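Local coordinates for protein amidohydrolase (Brucella melitensis biovar Abortus, PDB 4F0L) that probably acts as a metal-dependent deaminase of the amidohydrolase family, with a metal ion bound in its TIM-barrel domain, at residues B[13-18]-B[51-56]. Sequence-based numbering, arbitrary orientation.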
loop_
_atom_site.group_PDB
_atom_site.type_symbol
_atom_site.label_atom_id
_atom_site.label_comp_id
_atom_site.label_asym_id
_atom_site.label_seq_id
_atom_site.Cartn_x
_atom_site.Cartn_y
_atom_site.Cartn_z
ATOM N N PHE B 13 -6.447 -34.799 0.985
ATOM C CA PHE B 13 -7.178 -34.010 1.980
ATOM C C PHE B 13 -6.332 -32.909 2.617
ATOM O O PHE B 13 -5.220 -33.165 3.049
ATOM C CB PHE B 13 -7.723 -34.903 3.088
ATOM C CG PHE B 13 -8.871 -35.765 2.654
ATOM C CD1 PHE B 13 -10.169 -35.295 2.720
ATOM C CD2 PHE B 13 -8.646 -37.050 2.182
ATOM C CE1 PHE B 13 -11.234 -36.089 2.316
ATOM C CE2 PHE B 13 -9.705 -37.853 1.769
ATOM C CZ PHE B 13 -11.005 -37.369 1.833
ATOM N N ILE B 14 -6.903 -31.704 2.709
ATOM C CA ILE B 14 -6.321 -30.616 3.473
ATOM C C ILE B 14 -7.192 -30.450 4.720
ATOM O O ILE B 14 -8.409 -30.361 4.627
ATOM C CB ILE B 14 -6.327 -29.269 2.689
ATOM C CG1 ILE B 14 -5.585 -29.340 1.321
ATOM C CG2 ILE B 14 -5.791 -28.129 3.539
ATOM C CD1 ILE B 14 -4.173 -29.869 1.367
ATOM N N HIS B 15 -6.577 -30.353 5.885
ATOM C CA HIS B 15 -7.322 -30.033 7.114
ATOM C C HIS B 15 -6.939 -28.642 7.574
ATOM O O HIS B 15 -5.764 -28.354 7.784
ATOM C CB HIS B 15 -7.072 -31.073 8.221
ATOM C CG HIS B 15 -7.870 -30.816 9.500
ATOM N ND1 HIS B 15 -7.478 -29.922 10.423
ATOM C CD2 HIS B 15 -9.077 -31.359 9.962
ATOM C CE1 HIS B 15 -8.372 -29.893 11.428
ATOM N NE2 HIS B 15 -9.357 -30.770 11.137
ATOM N N ALA B 16 -7.934 -27.775 7.709
ATOM C CA ALA B 16 -7.733 -26.383 8.086
ATOM C C ALA B 16 -8.288 -26.139 9.463
ATOM O O ALA B 16 -9.472 -26.429 9.717
ATOM C CB ALA B 16 -8.456 -25.488 7.098
ATOM N N ARG B 17 -7.496 -25.526 10.330
ATOM C CA ARG B 17 -8.020 -25.138 11.643
ATOM C C ARG B 17 -9.151 -24.137 11.512
ATOM O O ARG B 17 -10.089 -24.196 12.250
ATOM C CB ARG B 17 -6.939 -24.507 12.520
ATOM C CG ARG B 17 -6.099 -25.472 13.295
ATOM C CD ARG B 17 -5.381 -24.778 14.451
ATOM N NE ARG B 17 -4.534 -25.749 15.134
ATOM C CZ ARG B 17 -3.376 -26.225 14.664
ATOM N NH1 ARG B 17 -2.881 -25.804 13.487
ATOM N NH2 ARG B 17 -2.704 -27.130 15.392
ATOM N N GLN B 18 -9.031 -23.202 10.567
ATOM C CA GLN B 18 -10.141 -22.315 10.194
ATOM C C GLN B 18 -10.179 -22.194 8.687
ATOM O O GLN B 18 -9.144 -22.117 8.046
ATOM C CB GLN B 18 -9.963 -20.907 10.774
ATOM C CG GLN B 18 -9.810 -20.804 12.282
ATOM C CD GLN B 18 -9.573 -19.384 12.738
ATOM O OE1 GLN B 18 -10.501 -18.580 12.805
ATOM N NE2 GLN B 18 -8.317 -19.062 13.061
ATOM N N ASP B 51 -3.950 -36.350 6.325
ATOM C CA ASP B 51 -4.367 -35.003 5.907
ATOM C C ASP B 51 -3.190 -34.047 5.996
ATOM O O ASP B 51 -2.415 -34.126 6.912
ATOM C CB ASP B 51 -5.460 -34.462 6.810
ATOM C CG ASP B 51 -6.759 -35.227 6.690
ATOM O OD1 ASP B 51 -6.806 -36.232 5.959
ATOM O OD2 ASP B 51 -7.743 -34.799 7.322
ATOM N N GLU B 52 -3.057 -33.164 5.023
ATOM C CA GLU B 52 -2.114 -32.075 5.120
ATOM C C GLU B 52 -2.725 -30.954 5.956
ATOM O O GLU B 52 -3.833 -30.491 5.680
ATOM C CB GLU B 52 -1.781 -31.553 3.746
ATOM C CG GLU B 52 -0.716 -30.486 3.774
ATOM C CD GLU B 52 -0.469 -29.929 2.389
ATOM O OE1 GLU B 52 -0.788 -30.626 1.409
ATOM O OE2 GLU B 52 0.001 -28.800 2.283
ATOM N N ARG B 53 -2.002 -30.529 6.977
ATOM C CA ARG B 53 -2.541 -29.611 7.977
ATOM C C ARG B 53 -2.242 -28.152 7.653
ATOM O O ARG B 53 -1.108 -27.809 7.373
ATOM C CB ARG B 53 -1.936 -29.932 9.347
ATOM C CG ARG B 53 -2.111 -31.380 9.729
ATOM C CD ARG B 53 -3.294 -31.522 10.631
ATOM N NE ARG B 53 -2.902 -31.272 12.013
ATOM C CZ ARG B 53 -2.602 -32.222 12.883
ATOM N NH1 ARG B 53 -2.651 -33.515 12.535
ATOM N NH2 ARG B 53 -2.238 -31.878 14.118
ATOM N N GLN B 54 -3.258 -27.309 7.713
ATOM C CA GLN B 54 -3.073 -25.873 7.514
ATOM C C GLN B 54 -3.809 -25.121 8.641
ATOM O O GLN B 54 -4.758 -25.638 9.242
ATOM C CB GLN B 54 -3.590 -25.471 6.116
ATOM C CG GLN B 54 -2.864 -26.143 4.962
ATOM C CD GLN B 54 -1.475 -25.553 4.706
ATOM O OE1 GLN B 54 -1.220 -24.394 5.014
ATOM N NE2 GLN B 54 -0.587 -26.342 4.105
ATOM N N SER B 55 -3.344 -23.917 8.949
ATOM C CA SER B 55 -3.956 -23.102 9.987
ATOM C C SER B 55 -5.171 -22.353 9.503
ATOM O O SER B 55 -6.208 -22.433 10.145
ATOM C CB SER B 55 -2.935 -22.106 10.567
ATOM O OG SER B 55 -1.851 -22.843 11.119
ATOM N N VAL B 56 -5.043 -21.615 8.393
ATOM C CA VAL B 56 -6.103 -20.748 7.919
ATOM C C VAL B 56 -6.178 -20.823 6.401
ATOM O O VAL B 56 -5.202 -20.550 5.732
ATOM C CB VAL B 56 -5.893 -19.295 8.328
ATOM C CG1 VAL B 56 -6.970 -18.405 7.699
ATOM C CG2 VAL B 56 -5.895 -19.157 9.854
HETATM O O HOH W 1 -6.384 -20.918 12.738
#
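His15 and Gln54 sit in the middle of a parallel ladder: strand 13-16 runs alongside strand 52-54 at 29°, with Glu52 N to Phe13 O, His15 N to Glu52 O, Gln54 N to His15 O and Arg17 N to Gln54 O as its hydrogen bonds. This pairing puts 52-54 at the edge of the small mixed β-sheet of the HutF-like N-terminal domain; through a corner at Ser55 it leads into strand 56-66 of another sheet. Ile14, Glu52 and Gln54 share the face that meets Trp427. There Ile14 lies side by side with Glu52, its CD1 3.5 Å from Glu52 OE1, while its CG2 reaches Gln54 CG at 3.8 Å. Glu52 is extended towards a salt bridge with Lys432; Gln54, bent at chi2, makes a weak bond from NE2 to Glu52 OE2 and another to Asp425 OD2, while OE1 is hydrogen-bonded to Ser397 OG. On the other face the imidazole of His15 stands up from the sheet, CG anti to the backbone N (chi1 -178°), and NE2 bonds to Val45 O. Asp51, held by Arg30, brings OD1 to 3.3 Å from Phe13 CB, its carboxylate plane 25° from that of the Phe13 ring. Both strands turn a corner, at Arg17-Gln18 and at Ser55, where Ser55 O accepts Gln18 N at 3.0 Å and also a water; Gln18 NE2 bonds to Ala406 O and donates to that water at 2.7 Å.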